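Long-range contacts in nitrilotriacetate monooxygenase component B (Bacillus cereus ATCC 14579, PDB 3BPK), which probably binds FMN and serves as the flavin-dependent oxidoreductase component (B) of a nitrilotriacetate monooxygenase: residues K115-I124 with V129-V139; I26-T34 with N43-N51. One frame throughout, in Å; residues are numbered along the deposited sequence. Where two conformers were deposited one is given.

Contact 1 (K115-I124 with V129-V139); sequences KLTPIESEVI and VKEANIRMECV
Thr117 and Lys130 join the two backbones through a bond from Lys130 N to Thr117 O (2.8 Å), beside a non-hydrogen-bonded antiparallel pair of Pro118 with Val129. This short two-stranded antiparallel sheet lies next to the large antiparallel sheet of the flavin reductase-like domain, which 129-139 enters as strand 134-139. A type I turn from Val129 to Ala132 brings Glu131 round to the start of 115-124. Its chain, folded about its CB-CG bond (chi2 76°), lays the carboxylate against Thr117, where OE1 accepts from Thr117 N at 2.9 Å and OE2 takes the hydroxyl hydrogen of Thr117 OG1 at 2.7 Å. Both donors come on the syn sides, so the fork is held at both oxygens. Leu116 suits this end because its CD2 packs on the aliphatic part and carboxyl carbon of the same Glu131. Farther along, the branched Ile119 lays CG2 over the centre of one face of the Arg135 guanidinium, 3.6 Å above its plane. A water bridges the two segments, accepting from Arg135 NE and donating to Ile119 O and Ser121 OG; Ser121 OG also bonds to Val126 O. Glu137, extended beyond CG, reaches from the strand across to 115-124 and three successive backbone N-H groups, an anion well suited to such a cluster of donors, which probably favours its charged form. OE2 is met by Glu122 N, about 30° out of the carboxylate plane, and has a further partner in His166. Ile124 packs CD1 and CG1 along Glu137 CB. The remaining oxygen, Glu137 OE1, takes Val123 N on its syn lone pair at 2.8 Å and Ile124 N nearly along its C-O axis at 3.2 Å.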
loop_
_atom_site.group_PDB
_atom_site.type_symbol
_atom_site.label_atom_id
_atom_site.label_comp_id
_atom_site.label_asym_id
_atom_site.label_seq_id
_atom_site.Cartn_x
_atom_site.Cartn_y
_atom_site.Cartn_z
ATOM N N LYS B 115 9.936 -20.795 14.232
ATOM C CA LYS B 115 10.844 -21.797 13.635
ATOM C C LYS B 115 11.410 -21.268 12.309
ATOM O O LYS B 115 11.751 -22.052 11.405
ATOM C CB LYS B 115 10.156 -23.177 13.472
ATOM C CG LYS B 115 9.640 -23.711 14.809
ATOM C CD LYS B 115 9.196 -25.146 14.701
ATOM C CE LYS B 115 8.613 -25.621 16.012
ATOM N NZ LYS B 115 7.158 -25.598 15.867
ATOM N N LEU B 116 11.543 -19.941 12.216
ATOM C CA LEU B 116 12.151 -19.319 11.036
ATOM C C LEU B 116 13.645 -19.156 11.280
ATOM O O LEU B 116 14.121 -19.312 12.421
ATOM C CB LEU B 116 11.478 -17.965 10.776
ATOM C CG LEU B 116 10.037 -18.054 10.253
ATOM C CD1 LEU B 116 9.407 -16.656 10.301
ATOM C CD2 LEU B 116 9.909 -18.641 8.822
ATOM N N THR B 117 14.391 -18.863 10.221
ATOM C CA THR B 117 15.858 -18.971 10.275
ATOM C C THR B 117 16.538 -17.653 9.948
ATOM O O THR B 117 16.453 -17.186 8.796
ATOM C CB THR B 117 16.300 -19.999 9.206
ATOM O OG1 THR B 117 15.550 -21.206 9.362
ATOM C CG2 THR B 117 17.796 -20.292 9.267
ATOM N N PRO B 118 17.214 -17.049 10.938
ATOM C CA PRO B 118 17.896 -15.772 10.655
ATOM C C PRO B 118 18.955 -15.926 9.560
ATOM O O PRO B 118 19.642 -16.945 9.472
ATOM C CB PRO B 118 18.569 -15.406 11.992
ATOM C CG PRO B 118 17.816 -16.175 13.005
ATOM C CD PRO B 118 17.377 -17.455 12.349
ATOM N N ILE B 119 19.090 -14.897 8.738
ATOM C CA ILE B 119 20.159 -14.826 7.753
ATOM C C ILE B 119 20.733 -13.410 7.781
ATOM O O ILE B 119 20.009 -12.417 7.673
ATOM C CB ILE B 119 19.648 -15.248 6.347
ATOM C CG1 ILE B 119 20.775 -15.308 5.327
ATOM C CG2 ILE B 119 18.514 -14.324 5.829
ATOM C CD1 ILE B 119 20.444 -16.184 4.117
ATOM N N GLU B 120 22.040 -13.319 7.967
ATOM C CA GLU B 120 22.673 -12.017 8.130
ATOM C C GLU B 120 22.568 -11.185 6.852
ATOM O O GLU B 120 22.604 -11.718 5.731
ATOM C CB GLU B 120 24.133 -12.159 8.596
ATOM C CG GLU B 120 24.291 -12.058 10.114
ATOM C CD GLU B 120 25.693 -12.432 10.602
ATOM O OE1 GLU B 120 26.614 -12.534 9.755
ATOM O OE2 GLU B 120 25.865 -12.630 11.832
ATOM N N SER B 121 22.393 -9.875 7.033
ATOM C CA SER B 121 22.309 -8.921 5.927
ATOM C C SER B 121 23.714 -8.461 5.512
ATOM O O SER B 121 24.669 -8.552 6.321
ATOM C CB SER B 121 21.485 -7.699 6.362
ATOM O OG SER B 121 20.116 -8.067 6.432
ATOM N N GLU B 122 23.831 -7.981 4.269
ATOM C CA GLU B 122 25.119 -7.593 3.671
ATOM C C GLU B 122 25.501 -6.138 3.985
ATOM O O GLU B 122 26.690 -5.846 4.265
ATOM C CB GLU B 122 25.049 -7.764 2.142
ATOM C CG GLU B 122 24.927 -9.217 1.696
ATOM C CD GLU B 122 24.705 -9.370 0.185
ATOM O OE1 GLU B 122 24.860 -8.377 -0.541
ATOM O OE2 GLU B 122 24.416 -10.476 -0.262
ATOM N N VAL B 123 24.507 -5.237 3.972
ATOM C CA VAL B 123 24.749 -3.796 4.115
ATOM C C VAL B 123 24.358 -3.353 5.514
ATOM O O VAL B 123 25.104 -2.649 6.188
ATOM C CB VAL B 123 23.957 -2.954 3.045
ATOM C CG1 VAL B 123 24.171 -1.473 3.254
ATOM C CG2 VAL B 123 24.319 -3.373 1.632
ATOM N N ILE B 124 23.192 -3.793 5.969
ATOM C CA ILE B 124 22.708 -3.393 7.292
ATOM C C ILE B 124 23.024 -4.482 8.303
ATOM O O ILE B 124 23.467 -5.572 7.917
ATOM C CB ILE B 124 21.171 -3.092 7.256
ATOM C CG1 ILE B 124 20.351 -4.333 6.852
ATOM C CG2 ILE B 124 20.881 -1.923 6.303
ATOM C CD1 ILE B 124 18.835 -4.083 6.956
ATOM N N VAL B 129 15.110 -13.338 7.325
ATOM C CA VAL B 129 14.860 -14.771 7.425
ATOM C C VAL B 129 15.135 -15.471 6.093
ATOM O O VAL B 129 14.794 -14.961 5.024
ATOM C CB VAL B 129 13.445 -15.099 7.955
ATOM C CG1 VAL B 129 13.254 -14.511 9.367
ATOM C CG2 VAL B 129 12.316 -14.632 7.003
ATOM N N LYS B 130 15.722 -16.667 6.180
ATOM C CA LYS B 130 16.079 -17.438 5.012
ATOM C C LYS B 130 14.872 -17.936 4.211
ATOM O O LYS B 130 14.966 -18.093 2.992
ATOM C CB LYS B 130 16.939 -18.642 5.480
ATOM C CG LYS B 130 17.482 -19.474 4.364
ATOM C CD LYS B 130 18.306 -20.628 4.978
ATOM C CE LYS B 130 18.632 -21.707 3.947
ATOM N NZ LYS B 130 19.666 -21.121 3.078
ATOM N N GLU B 131 13.736 -18.163 4.900
ATOM C CA GLU B 131 12.551 -18.718 4.273
ATOM C C GLU B 131 11.942 -17.826 3.171
ATOM O O GLU B 131 11.267 -18.348 2.261
ATOM C CB GLU B 131 11.483 -19.044 5.315
ATOM C CG GLU B 131 11.816 -20.264 6.226
ATOM C CD GLU B 131 12.842 -20.013 7.327
ATOM O OE1 GLU B 131 13.248 -18.860 7.557
ATOM O OE2 GLU B 131 13.240 -21.024 7.976
ATOM N N ALA B 132 12.170 -16.502 3.225
ATOM C CA ALA B 132 11.648 -15.631 2.163
ATOM C C ALA B 132 12.337 -15.865 0.827
ATOM O O ALA B 132 13.560 -16.118 0.789
ATOM C CB ALA B 132 11.821 -14.165 2.562
ATOM N N ASN B 133 11.566 -15.756 -0.263
ATOM C CA ASN B 133 12.104 -15.832 -1.612
ATOM C C ASN B 133 12.551 -14.446 -2.136
ATOM O O ASN B 133 13.339 -14.346 -3.070
ATOM C CB ASN B 133 11.071 -16.501 -2.533
ATOM C CG ASN B 133 10.863 -17.983 -2.185
ATOM O OD1 ASN B 133 11.644 -18.827 -2.625
ATOM N ND2 ASN B 133 9.826 -18.300 -1.393
ATOM N N ILE B 134 12.004 -13.371 -1.554
ATOM C CA ILE B 134 12.463 -12.029 -1.902
ATOM C C ILE B 134 12.516 -11.256 -0.602
ATOM O O ILE B 134 11.557 -11.269 0.202
ATOM C CB ILE B 134 11.502 -11.284 -2.886
ATOM C CG1 ILE B 134 11.329 -12.056 -4.209
ATOM C CG2 ILE B 134 12.023 -9.805 -3.146
ATOM C CD1 ILE B 134 10.281 -11.443 -5.154
ATOM N N ARG B 135 13.656 -10.634 -0.356
ATOM C CA ARG B 135 13.750 -9.709 0.767
ATOM C C ARG B 135 14.599 -8.508 0.444
ATOM O O ARG B 135 15.456 -8.533 -0.463
ATOM C CB ARG B 135 14.211 -10.422 2.014
ATOM C CG ARG B 135 15.691 -10.763 2.052
ATOM C CD ARG B 135 16.050 -11.503 3.362
ATOM N NE ARG B 135 17.499 -11.518 3.499
ATOM C CZ ARG B 135 18.326 -12.331 2.829
ATOM N NH1 ARG B 135 17.872 -13.286 2.024
ATOM N NH2 ARG B 135 19.626 -12.175 2.991
HETATM N N MSE B 136 14.350 -7.437 1.186
HETATM C CA MSE B 136 14.962 -6.148 0.902
HETATM C C MSE B 136 15.537 -5.577 2.171
HETATM O O MSE B 136 14.813 -5.366 3.144
HETATM C CB MSE B 136 13.873 -5.189 0.396
HETATM C CG MSE B 136 13.360 -5.594 -1.021
HETATM SE SE MSE B 136 11.715 -4.672 -1.495
HETATM C CE MSE B 136 10.554 -5.831 -0.461
ATOM N N GLU B 137 16.842 -5.324 2.156
ATOM C CA GLU B 137 17.477 -4.655 3.294
ATOM C C GLU B 137 17.131 -3.200 3.152
ATOM O O GLU B 137 17.328 -2.607 2.061
ATOM C CB GLU B 137 18.996 -4.807 3.249
ATOM C CG GLU B 137 19.465 -6.254 3.325
ATOM C CD GLU B 137 20.985 -6.393 3.257
ATOM O OE1 GLU B 137 21.697 -5.444 3.659
ATOM O OE2 GLU B 137 21.434 -7.486 2.842
ATOM N N CYS B 138 16.593 -2.634 4.243
ATOM C CA CYS B 138 16.219 -1.212 4.215
ATOM C C CYS B 138 16.925 -0.361 5.258
ATOM O O CYS B 138 17.196 -0.824 6.391
ATOM C CB CYS B 138 14.729 -1.058 4.449
ATOM S SG CYS B 138 13.726 -1.780 3.115
ATOM N N VAL B 139 17.185 0.889 4.871
ATOM C CA VAL B 139 17.511 1.905 5.877
ATOM C C VAL B 139 16.283 2.815 6.039
ATOM O O VAL B 139 15.471 3.009 5.106
ATOM C CB VAL B 139 18.778 2.735 5.534
ATOM C CG1 VAL B 139 20.014 1.826 5.452
ATOM C CG2 VAL B 139 18.574 3.501 4.217
HETATM O O HOH W 1 10.573 -22.734 8.682
HETATM O O HOH W 2 19.275 -10.409 5.483
#

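Contact 2 (I26-T34 with N43-N51); sequences IPRPVAFVT and NGAPYSYFN
The ring of Phe50 lies with one face against Ala31, whose CB stands 3.5 Å from the ring centroid and 11° off its normal, a CH-pi contact; the backbone carbonyl of Pro29 lies at the edge of the same ring. A methyl is small enough to let the ring lie this close to the strand, and the torsion that sets CG of Phe50 opposite its own N (chi1 171°) swings the ring over it. The guanidinium of Arg28 has Ser48 OG at its edge, where NE donates in plane at 3.0 Å with an angle of 166°; its other nitrogens are held by the carbonyls of Ile25, Thr22 and Leu188, so the group is fixed in rotation. Tyr49 presents its ring edge to Arg28 NE. Phe32 has Pro46 N at the edge of its ring. They belong to a beta hairpin of strands 28-36 and 42-54. Ala31 pairs with Tyr47 and Val33 with Ala45 as hydrogen-bonded antiparallel pairs, Val33 N reaching Ala45 O at 2.9 Å. Phe32 with Pro46 and Thr34 with Gly44 are the non-hydrogen-bonded pairs between and beyond them. Proline fits at 46 because its nitrogen, which has no hydrogen to give, falls at such a site. Lacking a side chain, Gly44 lets the Phe32 ring lie close against it, CE1 of Phe32 being 4.0 Å from Gly44 C. Val30 and Pro46 lie side by side, CG1 to CB at 3.8 Å, while Val33 CG2 touches Tyr47 CD2 at 3.8 Å on the face shared with Ala31. Around the hairpin, Phe32 and Pro46 pack against helix 94-100, on Ile97 and Thr100; Ala31 and Phe50 meet Val86 of strand 83-88, which pairs with strand 28-36; and Phe50 O bonds to Asn51 ND2 of the second subunit.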
loop_
_atom_site.group_PDB
_atom_site.type_symbol
_atom_site.label_atom_id
_atom_site.label_comp_id
_atom_site.label_asym_id
_atom_site.label_seq_id
_atom_site.Cartn_x
_atom_site.Cartn_y
_atom_site.Cartn_z
ATOM N N ILE B 26 -8.555 -3.580 -0.858
ATOM C CA ILE B 26 -8.116 -4.973 -0.966
ATOM C C ILE B 26 -7.810 -5.279 -2.426
ATOM O O ILE B 26 -8.305 -4.584 -3.323
ATOM C CB ILE B 26 -9.213 -5.942 -0.469
ATOM C CG1 ILE B 26 -10.541 -5.693 -1.221
ATOM C CG2 ILE B 26 -9.424 -5.828 1.050
ATOM C CD1 ILE B 26 -11.520 -6.908 -1.143
ATOM N N PRO B 27 -6.957 -6.288 -2.681
ATOM C CA PRO B 27 -6.165 -7.053 -1.699
ATOM C C PRO B 27 -4.956 -6.216 -1.306
ATOM O O PRO B 27 -4.547 -5.320 -2.066
ATOM C CB PRO B 27 -5.709 -8.278 -2.517
ATOM C CG PRO B 27 -5.546 -7.714 -3.895
ATOM C CD PRO B 27 -6.669 -6.710 -4.070
ATOM N N ARG B 28 -4.400 -6.463 -0.121
ATOM C CA ARG B 28 -3.206 -5.699 0.310
ATOM C C ARG B 28 -1.968 -6.619 0.396
ATOM O O ARG B 28 -2.044 -7.697 0.973
ATOM C CB ARG B 28 -3.407 -5.070 1.698
ATOM C CG ARG B 28 -4.548 -4.042 1.664
ATOM C CD ARG B 28 -4.727 -3.353 3.018
ATOM N NE ARG B 28 -4.994 -4.239 4.148
ATOM C CZ ARG B 28 -6.183 -4.839 4.366
ATOM N NH1 ARG B 28 -7.207 -4.642 3.537
ATOM N NH2 ARG B 28 -6.365 -5.618 5.432
ATOM N N PRO B 29 -0.841 -6.177 -0.147
ATOM C CA PRO B 29 0.368 -7.001 -0.031
ATOM C C PRO B 29 0.843 -6.969 1.417
ATOM O O PRO B 29 0.631 -5.967 2.115
ATOM C CB PRO B 29 1.368 -6.305 -0.958
ATOM C CG PRO B 29 0.923 -4.876 -0.993
ATOM C CD PRO B 29 -0.606 -4.912 -0.878
ATOM N N VAL B 30 1.543 -8.018 1.843
ATOM C CA VAL B 30 1.898 -8.138 3.266
ATOM C C VAL B 30 3.414 -8.116 3.436
ATOM O O VAL B 30 4.119 -9.015 2.913
ATOM C CB VAL B 30 1.301 -9.472 3.879
ATOM C CG1 VAL B 30 1.649 -9.647 5.356
ATOM C CG2 VAL B 30 -0.242 -9.487 3.733
ATOM N N ALA B 31 3.901 -7.089 4.132
ATOM C CA ALA B 31 5.334 -6.988 4.437
ATOM C C ALA B 31 5.624 -7.805 5.690
ATOM O O ALA B 31 5.013 -7.568 6.742
ATOM C CB ALA B 31 5.746 -5.528 4.668
ATOM N N PHE B 32 6.584 -8.736 5.612
ATOM C CA PHE B 32 7.018 -9.420 6.828
ATOM C C PHE B 32 8.310 -8.721 7.223
ATOM O O PHE B 32 9.301 -8.770 6.466
ATOM C CB PHE B 32 7.248 -10.901 6.592
ATOM C CG PHE B 32 7.722 -11.598 7.798
ATOM C CD1 PHE B 32 6.914 -11.649 8.933
ATOM C CD2 PHE B 32 8.987 -12.229 7.816
ATOM C CE1 PHE B 32 7.362 -12.282 10.090
ATOM C CE2 PHE B 32 9.430 -12.856 8.964
ATOM C CZ PHE B 32 8.618 -12.904 10.095
ATOM N N VAL B 33 8.275 -8.024 8.358
ATOM C CA VAL B 33 9.362 -7.075 8.686
ATOM C C VAL B 33 10.141 -7.538 9.907
ATOM O O VAL B 33 9.537 -7.788 10.972
ATOM C CB VAL B 33 8.788 -5.676 9.008
ATOM C CG1 VAL B 33 9.919 -4.676 9.362
ATOM C CG2 VAL B 33 8.011 -5.117 7.798
ATOM N N THR B 34 11.474 -7.639 9.756
ATOM C CA THR B 34 12.341 -7.965 10.905
ATOM C C THR B 34 13.100 -6.716 11.334
ATOM O O THR B 34 13.429 -5.828 10.520
ATOM C CB THR B 34 13.347 -9.113 10.634
ATOM O OG1 THR B 34 14.132 -8.821 9.469
ATOM C CG2 THR B 34 12.595 -10.411 10.444
ATOM N N ASN B 43 13.070 -9.265 16.261
ATOM C CA ASN B 43 11.630 -9.263 16.180
ATOM C C ASN B 43 11.196 -9.455 14.732
ATOM O O ASN B 43 11.952 -9.114 13.785
ATOM C CB ASN B 43 11.070 -7.916 16.678
ATOM C CG ASN B 43 11.038 -7.796 18.199
ATOM O OD1 ASN B 43 11.510 -6.812 18.736
ATOM N ND2 ASN B 43 10.438 -8.793 18.889
ATOM N N GLY B 44 9.970 -9.954 14.548
ATOM C CA GLY B 44 9.357 -10.044 13.208
ATOM C C GLY B 44 7.861 -9.954 13.356
ATOM O O GLY B 44 7.272 -10.463 14.330
ATOM N N ALA B 45 7.249 -9.304 12.370
ATOM C CA ALA B 45 5.774 -9.202 12.327
ATOM C C ALA B 45 5.306 -8.835 10.938
ATOM O O ALA B 45 6.055 -8.231 10.185
ATOM C CB ALA B 45 5.293 -8.177 13.320
ATOM N N PRO B 46 4.075 -9.251 10.577
ATOM C CA PRO B 46 3.499 -8.910 9.298
ATOM C C PRO B 46 2.706 -7.603 9.368
ATOM O O PRO B 46 2.014 -7.339 10.370
ATOM C CB PRO B 46 2.523 -10.082 9.036
ATOM C CG PRO B 46 2.097 -10.495 10.417
ATOM C CD PRO B 46 3.229 -10.198 11.341
ATOM N N TYR B 47 2.767 -6.846 8.268
ATOM C CA TYR B 47 2.065 -5.559 8.125
ATOM C C TYR B 47 1.465 -5.469 6.734
ATOM O O TYR B 47 2.227 -5.482 5.752
ATOM C CB TYR B 47 3.052 -4.380 8.308
ATOM C CG TYR B 47 3.642 -4.390 9.696
ATOM C CD1 TYR B 47 2.911 -3.873 10.780
ATOM C CD2 TYR B 47 4.871 -5.015 9.972
ATOM C CE1 TYR B 47 3.407 -3.911 12.080
ATOM C CE2 TYR B 47 5.371 -5.063 11.281
ATOM C CZ TYR B 47 4.645 -4.516 12.324
ATOM O OH TYR B 47 5.125 -4.602 13.618
ATOM N N SER B 48 0.128 -5.367 6.622
ATOM C CA SER B 48 -0.469 -5.264 5.307
ATOM C C SER B 48 -0.622 -3.824 4.802
ATOM O O SER B 48 -1.059 -3.622 3.658
ATOM C CB SER B 48 -1.819 -5.990 5.256
ATOM O OG SER B 48 -2.828 -5.204 5.910
ATOM N N TYR B 49 -0.266 -2.831 5.644
ATOM C CA TYR B 49 -0.353 -1.429 5.185
ATOM C C TYR B 49 0.997 -1.092 4.563
ATOM O O TYR B 49 1.800 -0.332 5.102
ATOM C CB TYR B 49 -0.719 -0.440 6.296
ATOM C CG TYR B 49 -2.042 -0.649 6.975
ATOM C CD1 TYR B 49 -2.922 -1.697 6.643
ATOM C CD2 TYR B 49 -2.392 0.193 8.024
ATOM C CE1 TYR B 49 -4.112 -1.876 7.352
ATOM C CE2 TYR B 49 -3.586 0.033 8.710
ATOM C CZ TYR B 49 -4.434 -0.981 8.367
ATOM O OH TYR B 49 -5.641 -1.157 9.046
ATOM N N PHE B 50 1.225 -1.697 3.397
ATOM C CA PHE B 50 2.547 -1.796 2.766
ATOM C C PHE B 50 2.417 -1.441 1.276
ATOM O O PHE B 50 1.513 -1.917 0.574
ATOM C CB PHE B 50 2.932 -3.282 2.852
ATOM C CG PHE B 50 4.172 -3.700 2.084
ATOM C CD1 PHE B 50 5.344 -2.932 2.083
ATOM C CD2 PHE B 50 4.168 -4.948 1.455
ATOM C CE1 PHE B 50 6.499 -3.415 1.420
ATOM C CE2 PHE B 50 5.304 -5.428 0.816
ATOM C CZ PHE B 50 6.458 -4.673 0.807
ATOM N N ASN B 51 3.342 -0.625 0.779
ATOM C CA ASN B 51 3.383 -0.450 -0.677
ATOM C C ASN B 51 4.693 0.174 -1.114
ATOM O O ASN B 51 5.578 0.488 -0.290
ATOM C CB ASN B 51 2.176 0.363 -1.205
ATOM C CG ASN B 51 1.655 -0.156 -2.546
ATOM O OD1 ASN B 51 2.431 -0.391 -3.459
ATOM N ND2 ASN B 51 0.332 -0.373 -2.660
#

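Contact 2 builds the hairpin of strands 28-36 and 42-54, and contact 1 lies farther along the chain, its strand 134-146 joined to that hairpin through strand 83-88 of the same sheet. Their centres are about 15 Å apart, yet they touch: Leu116 CD1 reaches Phe32 CZ at 3.8 Å, and Val129 CG2 reaches Phe32 CE2 at 3.9 Å. Phe32 therefore packs against both parts of contact 1. His87 is a shared neighbour, bonding to Phe32 O and to Val129 N. Both contacts bond to the second subunit, Glu122 OE1 of contact 1 to its Ser6 OG and Asn51 ND2 of contact 2 to its Phe50 O. The domain probably binds FMN.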